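PDB 3V75: orotidine 5'-phosphate decarboxylase from Streptomyces avermitilis, which probably catalyses the decarboxylation of orotidine 5'-phosphate to UMP, the last step of de novo UMP biosynthesis. Local coordinates for residues L31-A34 and M35-G39; N268-R271 and G272-H276; L152-G155 and S156-P159; A198-L201 and A202-A205; L100-T103 and V104-R108. One frame throughout, in Å; residues are numbered along the deposited sequence.

All five contacts are local: 1, 4 and 5 lie on helices outside the barrel, 3 on the turn into one, and 2 where the last strand enters a helix. Contacts 3 and 4 are neighbours, with centres about 12 Å apart. Tyr154 of contact 3 lies against Met200, His203 and Leu204 of contact 4, and both contacts touch the second subunit. Contact 2 lies across the chain's centre, about 30 Å from contact 4 between centres. Contacts 1 and 5 come within about 6 Å at their nearest atoms. The predicted proton donor, Lys119, is about 10 Å from Leu157 of contact 3 and about 11 Å from Ser270 of contact 2, side chain to side chain.

Contact 1 of 5, residues L31-A34 and M35-G39; sequences LSRA and MDDRG
Leu31 and Met35, one helical turn apart, form the close-packed side of this contact. CD1 of Leu31 lies 4.1 Å from CG of Met35, a selenomethionine, and the two chains meet at a slant. CG of Leu31 is anti to its backbone N (chi1 170°), whereas CG of Met35 lies beside its own N (chi1 -70°), and the two branches converge. In the backbone between them, Met35 N bonds to Leu31 O at 3.0 Å, almost straight. Leu31 and Ala34 also pack on Leu113 of strand 113-120.

The other side of the helix is looser and more polar. In one of the two conformers of Ser32, a water joins OG to Asp36 OD2. It donates to Asp36 OD2 at 3.1 Å. Arg33 and Asp37 run side by side, but in one of two conformers of Asp37 the near approach is CG of Arg33 to OD2 of Asp37, at 3.4 Å. Their charged ends do not meet. The Arg33 guanidinium forms a salt bridge with Glu25 instead.

In the last turn of the helix Arg38 N bonds to Ala34 O at 2.8 Å, and the Arg38 guanidinium reaches the carbonyls of Gly76, Val79 and Ala110. Gly39 then leaves the helix with positive phi. This is the C-terminal end of an amphipathic helix, 27-38, that leads into the first strand of the barrel.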
loop_
_atom_site.group_PDB
_atom_site.type_symbol
_atom_site.label_atom_id
_atom_site.label_comp_id
_atom_site.label_asym_id
_atom_site.label_seq_id
_atom_site.Cartn_x
_atom_site.Cartn_y
_atom_site.Cartn_z
ATOM N N LEU A 31 4.239 1.357 23.886
ATOM C CA LEU A 31 5.495 1.011 23.209
ATOM C C LEU A 31 6.696 1.351 24.127
ATOM O O LEU A 31 7.625 0.555 24.270
ATOM C CB LEU A 31 5.580 1.778 21.893
ATOM C CG LEU A 31 6.951 1.691 21.207
ATOM C CD1 LEU A 31 7.203 0.227 20.783
ATOM C CD2 LEU A 31 7.021 2.598 20.036
ATOM N N SER A 32 6.679 2.541 24.730
ATOM C CA SER A 32 7.749 2.969 25.642
ATOM C C SER A 32 7.880 1.942 26.774
ATOM O O SER A 32 9.011 1.507 27.123
ATOM C CB SER A 32 7.429 4.364 26.212
ATOM O OG SER A 32 8.445 4.793 27.113
ATOM N N ARG A 33 6.753 1.521 27.350
ATOM C CA ARG A 33 6.780 0.522 28.424
ATOM C C ARG A 33 7.292 -0.837 27.937
ATOM O O ARG A 33 8.082 -1.494 28.649
ATOM C CB ARG A 33 5.376 0.415 29.071
ATOM C CG ARG A 33 5.198 -0.686 30.103
ATOM C CD ARG A 33 3.951 -0.436 31.018
ATOM N NE ARG A 33 3.546 0.988 31.031
ATOM C CZ ARG A 33 2.548 1.477 30.282
ATOM N NH1 ARG A 33 1.878 0.641 29.476
ATOM N NH2 ARG A 33 2.220 2.791 30.322
ATOM N N ALA A 34 6.872 -1.264 26.743
ATOM C CA ALA A 34 7.254 -2.576 26.224
ATOM C C ALA A 34 8.771 -2.633 25.988
ATOM O O ALA A 34 9.419 -3.642 26.321
ATOM C CB ALA A 34 6.525 -2.866 24.933
HETATM N N MSE A 35 9.331 -1.587 25.397
HETATM C CA MSE A 35 10.769 -1.574 25.160
HETATM C C MSE A 35 11.530 -1.536 26.472
HETATM O O MSE A 35 12.609 -2.139 26.551
HETATM C CB MSE A 35 11.192 -0.449 24.215
HETATM C CG MSE A 35 10.700 -0.710 22.762
HETATM SE SE MSE A 35 11.627 0.280 21.433
HETATM C CE MSE A 35 11.086 2.025 21.980
ATOM N N ASP A 36 11.005 -0.860 27.501
ATOM C CA ASP A 36 11.678 -0.867 28.812
ATOM C C ASP A 36 11.631 -2.292 29.409
ATOM O O ASP A 36 12.612 -2.784 29.985
ATOM C CB ASP A 36 10.984 0.059 29.836
ATOM C CG ASP A 36 11.147 1.569 29.545
ATOM O OD1 ASP A 36 12.089 1.983 28.839
ATOM O OD2 ASP A 36 10.289 2.366 30.069
ATOM N N ASP A 37 10.461 -2.936 29.314
ATOM C CA ASP A 37 10.221 -4.216 29.995
ATOM C C ASP A 37 10.927 -5.375 29.280
ATOM O O ASP A 37 11.564 -6.201 29.920
ATOM C CB ASP A 37 8.720 -4.539 30.046
ATOM C CG ASP A 37 7.939 -3.668 31.034
ATOM O OD1 ASP A 37 8.521 -2.965 31.872
ATOM O OD2 ASP A 37 6.687 -3.679 30.926
ATOM N N ARG A 38 10.802 -5.458 27.965
ATOM C CA ARG A 38 11.317 -6.596 27.217
ATOM C C ARG A 38 12.602 -6.288 26.465
ATOM O O ARG A 38 13.222 -7.209 25.911
ATOM C CB ARG A 38 10.263 -7.102 26.221
ATOM C CG ARG A 38 9.052 -7.706 26.896
ATOM C CD ARG A 38 8.144 -8.323 25.871
ATOM N NE ARG A 38 7.034 -9.045 26.500
ATOM C CZ ARG A 38 6.212 -9.864 25.839
ATOM N NH1 ARG A 38 6.383 -10.068 24.525
ATOM N NH2 ARG A 38 5.237 -10.506 26.496
ATOM N N GLY A 39 12.967 -5.007 26.400
ATOM C CA GLY A 39 14.180 -4.588 25.705
ATOM C C GLY A 39 13.852 -3.898 24.390
ATOM O O GLY A 39 12.776 -4.121 23.785
HETATM O O HOH W 1 7.919 4.337 29.621
#

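Contact 2 of 5, residues N268-R271 and G272-H276; sequences NVSR and GVLRH
CG1 of Val269, described here in one of its two conformers, is anti to its backbone N (chi1 -178°), and CG2 of Val273 is anti to its carbonyl carbon. These torsions bring the two methyls to 3.9 Å. In the same conformer CG1 of Val269 also rests on Gly272 CA at 3.8 Å. Phe290 of helix 280-299 packs on both valines.

On the polar side, Ser270 O takes two backbone donors. Leu274 N, at 2.9 Å, lies in the carbonyl plane and its bond is nearly straight. Val273 N, at 3.1 Å, comes from above that plane with a more bent N-H. Ser270 holds the N-cap position, but its hydroxyl makes no capping bond. OG bonds to Asp46 and has CD1 of Leu274 beside it at 3.7 Å.

The solvent side belongs to two arginines, whose side chains cross at about a right angle. The extended Arg271 chain places its guanidinium with one face against CB of Arg275, 3.8 Å from CZ of Arg271. The two guanidinium groups do not touch, and Arg271 has a long, weak ion pair with Asp54. Arg275 CG lies between its backbone N and carbonyl carbon (chi1 69°), close to Arg271 O. That oxygen accepts the bond from Arg275 N at 2.9 Å.

The result is the junction after the last strand of the TIM barrel. Strand 265-269 passes through Ser270 into the short helix 271-274, on the C-terminal side of the sheet, where active sites of this fold lie.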
loop_
_atom_site.group_PDB
_atom_site.type_symbol
_atom_site.label_atom_id
_atom_site.label_comp_id
_atom_site.label_asym_id
_atom_site.label_seq_id
_atom_site.Cartn_x
_atom_site.Cartn_y
_atom_site.Cartn_z
ATOM N N ASN A 268 14.493 -2.318 14.181
ATOM C CA ASN A 268 13.947 -3.518 13.597
ATOM C C ASN A 268 15.066 -4.395 13.019
ATOM O O ASN A 268 15.833 -3.949 12.154
ATOM C CB ASN A 268 12.960 -3.152 12.469
ATOM C CG ASN A 268 12.412 -4.381 11.784
ATOM O OD1 ASN A 268 12.944 -4.837 10.750
ATOM N ND2 ASN A 268 11.397 -4.968 12.379
ATOM N N VAL A 269 15.147 -5.638 13.499
ATOM C CA VAL A 269 16.078 -6.634 12.980
ATOM C C VAL A 269 15.279 -7.703 12.228
ATOM O O VAL A 269 14.281 -8.205 12.762
ATOM C CB VAL A 269 16.838 -7.324 14.137
ATOM C CG1 VAL A 269 17.847 -8.345 13.591
ATOM C CG2 VAL A 269 17.544 -6.312 15.067
ATOM N N SER A 270 15.731 -8.081 11.050
ATOM C CA SER A 270 15.108 -9.167 10.326
ATOM C C SER A 270 16.074 -10.375 10.283
ATOM O O SER A 270 16.049 -11.213 11.192
ATOM C CB SER A 270 14.702 -8.678 8.943
ATOM O OG SER A 270 14.239 -9.762 8.166
ATOM N N ARG A 271 16.944 -10.429 9.283
ATOM C CA ARG A 271 17.837 -11.590 9.141
ATOM C C ARG A 271 18.712 -11.891 10.381
ATOM O O ARG A 271 18.936 -13.067 10.699
ATOM C CB ARG A 271 18.749 -11.387 7.924
ATOM C CG ARG A 271 19.611 -12.635 7.660
ATOM C CD ARG A 271 20.395 -12.600 6.335
ATOM N NE ARG A 271 21.121 -13.844 6.175
ATOM C CZ ARG A 271 20.557 -15.029 5.958
ATOM N NH1 ARG A 271 19.221 -15.124 5.784
ATOM N NH2 ARG A 271 21.306 -16.118 5.878
ATOM N N GLY A 272 19.185 -10.856 11.075
ATOM C CA GLY A 272 20.062 -11.051 12.224
ATOM C C GLY A 272 19.461 -11.951 13.280
ATOM O O GLY A 272 20.208 -12.619 14.044
ATOM N N VAL A 273 18.126 -11.962 13.378
ATOM C CA VAL A 273 17.443 -12.917 14.254
ATOM C C VAL A 273 16.900 -14.120 13.474
ATOM O O VAL A 273 17.151 -15.281 13.836
ATOM C CB VAL A 273 16.285 -12.236 15.055
ATOM C CG1 VAL A 273 15.413 -13.264 15.752
ATOM C CG2 VAL A 273 16.876 -11.249 16.083
ATOM N N LEU A 274 16.173 -13.847 12.404
ATOM C CA LEU A 274 15.462 -14.889 11.685
ATOM C C LEU A 274 16.338 -15.954 11.054
ATOM O O LEU A 274 15.878 -17.099 10.886
ATOM C CB LEU A 274 14.539 -14.280 10.607
ATOM C CG LEU A 274 13.449 -13.338 11.172
ATOM C CD1 LEU A 274 12.710 -12.631 10.015
ATOM C CD2 LEU A 274 12.420 -14.074 12.095
ATOM N N ARG A 275 17.572 -15.611 10.675
ATOM C CA ARG A 275 18.411 -16.645 10.048
ATOM C C ARG A 275 18.714 -17.790 11.004
ATOM O O ARG A 275 19.154 -18.858 10.557
ATOM C CB ARG A 275 19.738 -16.078 9.550
ATOM C CG ARG A 275 20.714 -15.649 10.635
ATOM C CD ARG A 275 21.988 -15.149 9.964
ATOM N NE ARG A 275 23.013 -14.725 10.910
ATOM C CZ ARG A 275 23.887 -15.541 11.490
ATOM N NH1 ARG A 275 23.824 -16.843 11.257
ATOM N NH2 ARG A 275 24.798 -15.046 12.330
ATOM N N HIS A 276 18.506 -17.579 12.305
ATOM C CA HIS A 276 18.778 -18.623 13.300
ATOM C C HIS A 276 17.671 -19.648 13.449
ATOM O O HIS A 276 17.879 -20.686 14.075
ATOM C CB HIS A 276 19.105 -17.995 14.641
ATOM C CG HIS A 276 20.358 -17.192 14.592
ATOM N ND1 HIS A 276 21.599 -17.781 14.578
ATOM C CD2 HIS A 276 20.560 -15.853 14.492
ATOM C CE1 HIS A 276 22.526 -16.836 14.500
ATOM N NE2 HIS A 276 21.924 -15.658 14.447
#

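Contact 3 of 5, residues L152-G155 and S156-P159; sequences LGYG and SLRP
Ser156 turns back on Gly153, and its side chain can be followed outward. CB lies 3.4 Å from Gly153 O. The torsion then sets OG between the backbone N and the carbonyl carbon (chi1 71°), pointing back along the turn. OG donates to Gly153 O at 2.6 Å, from within the carbonyl plane. It also rests 3.6 Å from CB of Leu152. The same Gly153 O receives Ser156 N at 2.9 Å, this time from above the plane. One residue therefore grips one carbonyl by two different approaches.

The next bonds carry on the tight turn. Leu157 N reaches Tyr154 O at 2.9 Å, and Arg158 N reaches Gly155 O at 3.2 Å, both from well above the carbonyl planes. These three-residue steps are those of a 3-10 segment that passes into the helix that follows. Gly153 enters the turn with positive phi, with backbone angles at which a CB would press on the carbonyl oxygen of Leu152.

Tyr154 and Leu157 meet on another side of the turn. CD1 of Leu157 approaches CD1 of Tyr154 at 3.9 Å, and the two side chains stand at about a right angle. The ring stacks with His203, and its hydroxyl bonds to Glu207. Asn179 and Glu184 of the second subunit bond to the backbone of Leu152 and Tyr154.

Chemically, a buried hydroxyl is spent on its own main chain. The doubled grip on Gly153 O is likely to hold the turn in shape, with its backbone bonded at the subunit interface.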
loop_
_atom_site.group_PDB
_atom_site.type_symbol
_atom_site.label_atom_id
_atom_site.label_comp_id
_atom_site.label_asym_id
_atom_site.label_seq_id
_atom_site.Cartn_x
_atom_site.Cartn_y
_atom_site.Cartn_z
ATOM N N LEU A 152 0.193 10.796 -0.981
ATOM C CA LEU A 152 -1.021 11.584 -1.255
ATOM C C LEU A 152 -1.160 12.773 -0.285
ATOM O O LEU A 152 -2.124 13.554 -0.386
ATOM C CB LEU A 152 -2.255 10.672 -1.219
ATOM C CG LEU A 152 -2.154 9.514 -2.202
ATOM C CD1 LEU A 152 -3.289 8.513 -1.999
ATOM C CD2 LEU A 152 -2.197 10.016 -3.641
ATOM N N GLY A 153 -0.180 12.951 0.607
ATOM C CA GLY A 153 -0.113 14.103 1.486
ATOM C C GLY A 153 -0.433 13.713 2.919
ATOM O O GLY A 153 -1.272 12.843 3.152
ATOM N N TYR A 154 0.208 14.360 3.884
ATOM C CA TYR A 154 -0.014 14.003 5.287
ATOM C C TYR A 154 -1.526 14.064 5.668
ATOM O O TYR A 154 -2.045 13.191 6.382
ATOM C CB TYR A 154 0.836 14.877 6.220
ATOM C CG TYR A 154 0.709 14.447 7.664
ATOM C CD1 TYR A 154 1.523 13.420 8.169
ATOM C CD2 TYR A 154 -0.246 15.014 8.505
ATOM C CE1 TYR A 154 1.403 12.998 9.481
ATOM C CE2 TYR A 154 -0.379 14.598 9.823
ATOM C CZ TYR A 154 0.452 13.589 10.299
ATOM O OH TYR A 154 0.364 13.152 11.604
ATOM N N GLY A 155 -2.216 15.089 5.173
ATOM C CA GLY A 155 -3.611 15.272 5.551
ATOM C C GLY A 155 -4.455 14.144 5.039
ATOM O O GLY A 155 -5.535 13.898 5.607
ATOM N N SER A 156 -4.024 13.441 3.990
ATOM C CA SER A 156 -4.819 12.321 3.481
ATOM C C SER A 156 -4.843 11.154 4.477
ATOM O O SER A 156 -5.719 10.265 4.402
ATOM C CB SER A 156 -4.302 11.837 2.135
ATOM O OG SER A 156 -3.050 11.164 2.299
ATOM N N LEU A 157 -3.908 11.142 5.432
ATOM C CA LEU A 157 -3.851 10.063 6.438
ATOM C C LEU A 157 -4.836 10.265 7.558
ATOM O O LEU A 157 -4.948 9.415 8.443
ATOM C CB LEU A 157 -2.439 10.016 7.092
ATOM C CG LEU A 157 -1.280 9.855 6.106
ATOM C CD1 LEU A 157 0.051 10.018 6.868
ATOM C CD2 LEU A 157 -1.340 8.555 5.357
ATOM N N ARG A 158 -5.529 11.405 7.559
ATOM C CA ARG A 158 -6.360 11.775 8.704
ATOM C C ARG A 158 -7.324 10.672 9.207
ATOM O O ARG A 158 -7.434 10.459 10.416
ATOM C CB ARG A 158 -7.126 13.069 8.419
ATOM C CG ARG A 158 -7.902 13.552 9.662
ATOM C CD ARG A 158 -8.550 14.933 9.415
ATOM N NE ARG A 158 -9.373 14.891 8.216
ATOM C CZ ARG A 158 -10.459 15.644 8.012
ATOM N NH1 ARG A 158 -10.871 16.517 8.970
ATOM N NH2 ARG A 158 -11.155 15.491 6.872
ATOM N N PRO A 159 -8.028 9.965 8.303
ATOM C CA PRO A 159 -8.925 8.923 8.857
ATOM C C PRO A 159 -8.177 7.860 9.662
ATOM O O PRO A 159 -8.730 7.329 10.651
ATOM C CB PRO A 159 -9.578 8.295 7.599
ATOM C CG PRO A 159 -9.513 9.422 6.559
ATOM C CD PRO A 159 -8.182 10.114 6.841
#

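Contact 4 of 5, residues A198-L201 and A202-A205; sequences ATML and AHLA
Ala202 N bonds to Ala198 O at 2.9 Å, and Ala205 N bonds to Leu201 O at the same length. Between them His203 N meets Thr199 O and Leu204 N meets Met200 O, each at 3.0 Å. All four are regular helical bonds, with the donor tilted somewhat from the carbonyl plane.

Thr199 and His203 lie side by side and point the same way. The chi1 of Thr199, -64° for OG1, leaves CG2 anti to its backbone N and sends the methyl along the helix toward the ring, 3.8 Å from NE2 of His203. CD2 of His203 sits 3.2 Å from Thr199 O. Thr199 OG1 turns the other way, to Asp195 O. SE of Met200, a selenomethionine, is farther off, 4.3 Å from CD2 of His203.

NE2 of His203 is bonded to Glu184 of the second subunit. With an alanine in place of His203, OE2 of that Glu184 is likely to lose its histidine partner and a gap to open beside the Tyr154 ring and the Thr199 methyl, though OE1 would keep its bond to Tyr154 N. Leu204, with CG 3.3 Å from Met200 O, turns instead to strand 217-221, where Leu201 also packs.

Helix 196-207 thus shows the two-sided layout of an outer TIM-barrel helix. Leucines face a barrel strand, and a side with Thr199, Met200 and His203 meets the partner subunit.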
loop_
_atom_site.group_PDB
_atom_site.type_symbol
_atom_site.label_atom_id
_atom_site.label_comp_id
_atom_site.label_asym_id
_atom_site.label_seq_id
_atom_site.Cartn_x
_atom_site.Cartn_y
_atom_site.Cartn_z
ATOM N N ALA A 198 11.274 16.262 5.734
ATOM C CA ALA A 198 11.222 17.207 6.849
ATOM C C ALA A 198 9.770 17.651 7.111
ATOM O O ALA A 198 9.388 17.930 8.253
ATOM C CB ALA A 198 12.113 18.423 6.575
ATOM N N THR A 199 8.993 17.744 6.037
ATOM C CA THR A 199 7.600 18.142 6.145
ATOM C C THR A 199 6.848 17.076 6.917
ATOM O O THR A 199 6.061 17.399 7.822
ATOM C CB THR A 199 7.011 18.321 4.715
ATOM O OG1 THR A 199 7.709 19.397 4.086
ATOM C CG2 THR A 199 5.502 18.651 4.773
HETATM N N MSE A 200 7.095 15.801 6.593
HETATM C CA MSE A 200 6.427 14.722 7.318
HETATM C C MSE A 200 6.833 14.713 8.797
HETATM O O MSE A 200 5.993 14.525 9.681
HETATM C CB MSE A 200 6.711 13.351 6.684
HETATM C CG MSE A 200 6.273 13.251 5.241
HETATM SE SE MSE A 200 4.378 13.745 5.031
HETATM C CE MSE A 200 4.413 13.978 3.084
ATOM N N LEU A 201 8.128 14.861 9.066
ATOM C CA LEU A 201 8.583 14.892 10.456
ATOM C C LEU A 201 7.912 16.028 11.226
ATOM O O LEU A 201 7.488 15.831 12.367
ATOM C CB LEU A 201 10.111 15.018 10.539
ATOM C CG LEU A 201 10.869 13.817 9.975
ATOM C CD1 LEU A 201 12.362 14.182 9.861
ATOM C CD2 LEU A 201 10.675 12.571 10.867
ATOM N N ALA A 202 7.818 17.209 10.612
ATOM C CA ALA A 202 7.169 18.333 11.287
ATOM C C ALA A 202 5.675 18.054 11.556
ATOM O O ALA A 202 5.146 18.435 12.617
ATOM C CB ALA A 202 7.334 19.640 10.507
ATOM N N HIS A 203 4.989 17.432 10.597
ATOM C CA HIS A 203 3.581 17.071 10.828
ATOM C C HIS A 203 3.482 16.132 12.023
ATOM O O HIS A 203 2.563 16.251 12.858
ATOM C CB HIS A 203 3.000 16.328 9.621
ATOM C CG HIS A 203 2.582 17.209 8.487
ATOM N ND1 HIS A 203 1.634 18.197 8.628
ATOM C CD2 HIS A 203 2.917 17.185 7.172
ATOM C CE1 HIS A 203 1.417 18.765 7.450
ATOM N NE2 HIS A 203 2.180 18.165 6.552
ATOM N N LEU A 204 4.396 15.160 12.099
ATOM C CA LEU A 204 4.365 14.202 13.204
ATOM C C LEU A 204 4.658 14.888 14.542
ATOM O O LEU A 204 4.002 14.567 15.562
ATOM C CB LEU A 204 5.347 13.066 12.963
ATOM C CG LEU A 204 4.964 12.164 11.789
ATOM C CD1 LEU A 204 6.186 11.328 11.393
ATOM C CD2 LEU A 204 3.766 11.252 12.124
ATOM N N ALA A 205 5.627 15.817 14.565
ATOM C CA ALA A 205 5.923 16.537 15.804
ATOM C C ALA A 205 4.667 17.267 16.277
ATOM O O ALA A 205 4.331 17.253 17.487
ATOM C CB ALA A 205 7.076 17.508 15.625
#

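Contact 5 of 5, residues L100-T103 and V104-R108; sequences LEKT and VAEAR
Residues 100-108 run as unbroken helix within 93-109, and the N-H groups of Val104 to Arg108 bond to the carbonyls four residues back. Glu106 N to Lys102 O is 2.8 Å. The donors of the bonds from 104-107 sit 20 to 24° off the carbonyl planes.

On the buried side CD1 of Leu100 meets CG2 of Val104 at 4.0 Å. CG2 of Val104, anti to its carbonyl carbon, is directed back along the helix, to 3.3 Å from Leu100 O. Both residues also pack on Met116 of strand 113-120.

A water donates to Thr103 OG1 at 2.9 Å and to Glu106 OE1 at 2.8 Å, linking the two. OG1 lies beside its own backbone N (chi1 -60°) and bonds to Val99 O as well. The extended Glu106 chain runs back beside the preceding turn, with CG 3.2 Å from Lys102 O. Among the side-chain atoms of Lys102, OE2 is nearest to CB, at 4.0 Å. The amine of Lys102 is paired with Glu65. A leucine at Glu106 would probably leave the bridging water without one of its two acceptors here, so that Thr103 OG1 loses its link to the next turn.

Glu101 bonds to Ser94 of the second subunit. The chemistry is thus split by side: apolar contact toward the barrel, and a water bridge where Thr103 and Glu106 face helix 61-75.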
loop_
_atom_site.group_PDB
_atom_site.type_symbol
_atom_site.label_atom_id
_atom_site.label_comp_id
_atom_site.label_asym_id
_atom_site.label_seq_id
_atom_site.Cartn_x
_atom_site.Cartn_y
_atom_site.Cartn_z
ATOM N N LEU A 100 -1.596 -14.656 8.296
ATOM C CA LEU A 100 -1.242 -13.377 8.898
ATOM C C LEU A 100 -2.171 -13.016 10.058
ATOM O O LEU A 100 -1.713 -12.569 11.117
ATOM C CB LEU A 100 -1.246 -12.257 7.853
ATOM C CG LEU A 100 -0.876 -10.851 8.316
ATOM C CD1 LEU A 100 0.512 -10.804 8.953
ATOM C CD2 LEU A 100 -0.950 -9.942 7.086
ATOM N N GLU A 101 -3.474 -13.243 9.870
ATOM C CA GLU A 101 -4.436 -12.983 10.943
ATOM C C GLU A 101 -4.075 -13.749 12.201
ATOM O O GLU A 101 -4.067 -13.189 13.311
ATOM C CB GLU A 101 -5.853 -13.382 10.488
ATOM C CG GLU A 101 -6.421 -12.412 9.455
ATOM C CD GLU A 101 -7.680 -12.927 8.779
ATOM O OE1 GLU A 101 -7.887 -14.159 8.669
ATOM O OE2 GLU A 101 -8.478 -12.053 8.334
ATOM N N LYS A 102 -3.805 -15.042 12.035
ATOM C CA LYS A 102 -3.528 -15.901 13.203
ATOM C C LYS A 102 -2.230 -15.497 13.880
ATOM O O LYS A 102 -2.117 -15.498 15.108
ATOM C CB LYS A 102 -3.408 -17.360 12.789
ATOM C CG LYS A 102 -4.645 -17.983 12.286
ATOM C CD LYS A 102 -4.423 -19.510 12.116
ATOM C CE LYS A 102 -2.927 -19.854 11.843
ATOM N NZ LYS A 102 -2.667 -20.106 10.324
ATOM N N THR A 103 -1.239 -15.167 13.061
ATOM C CA THR A 103 0.082 -14.796 13.545
ATOM C C THR A 103 -0.001 -13.545 14.416
ATOM O O THR A 103 0.570 -13.491 15.506
ATOM C CB THR A 103 1.029 -14.571 12.332
ATOM O OG1 THR A 103 1.116 -15.795 11.584
ATOM C CG2 THR A 103 2.441 -14.164 12.774
ATOM N N VAL A 104 -0.709 -12.525 13.917
ATOM C CA VAL A 104 -0.844 -11.277 14.643
ATOM C C VAL A 104 -1.624 -11.539 15.945
ATOM O O VAL A 104 -1.235 -11.056 17.019
ATOM C CB VAL A 104 -1.576 -10.220 13.779
ATOM C CG1 VAL A 104 -1.977 -9.043 14.632
ATOM C CG2 VAL A 104 -0.697 -9.783 12.605
ATOM N N ALA A 105 -2.703 -12.330 15.869
ATOM C CA ALA A 105 -3.476 -12.623 17.071
ATOM C C ALA A 105 -2.609 -13.334 18.113
ATOM O O ALA A 105 -2.636 -12.978 19.308
ATOM C CB ALA A 105 -4.732 -13.464 16.746
ATOM N N GLU A 106 -1.856 -14.340 17.680
ATOM C CA GLU A 106 -1.047 -15.112 18.630
ATOM C C GLU A 106 0.046 -14.219 19.222
ATOM O O GLU A 106 0.333 -14.280 20.420
ATOM C CB GLU A 106 -0.413 -16.315 17.918
ATOM C CG GLU A 106 -1.393 -17.395 17.526
ATOM C CD GLU A 106 -0.874 -18.291 16.376
ATOM O OE1 GLU A 106 0.304 -18.130 15.915
ATOM O OE2 GLU A 106 -1.670 -19.141 15.907
ATOM N N ALA A 107 0.661 -13.393 18.386
ATOM C CA ALA A 107 1.710 -12.488 18.867
ATOM C C ALA A 107 1.168 -11.557 19.946
ATOM O O ALA A 107 1.777 -11.388 21.011
ATOM C CB ALA A 107 2.312 -11.671 17.722
ATOM N N ARG A 108 0.011 -10.944 19.665
ATOM C CA ARG A 108 -0.547 -10.018 20.641
ATOM C C ARG A 108 -0.992 -10.757 21.902
ATOM O O ARG A 108 -0.864 -10.213 23.015
ATOM C CB ARG A 108 -1.682 -9.171 20.015
ATOM C CG ARG A 108 -1.187 -8.303 18.805
ATOM C CD ARG A 108 -2.255 -7.292 18.283
ATOM N NE ARG A 108 -2.377 -6.159 19.217
ATOM C CZ ARG A 108 -3.354 -6.006 20.121
ATOM N NH1 ARG A 108 -4.349 -6.898 20.213
ATOM N NH2 ARG A 108 -3.325 -4.973 20.937
HETATM O O HOH W 2 1.067 -18.250 13.199
#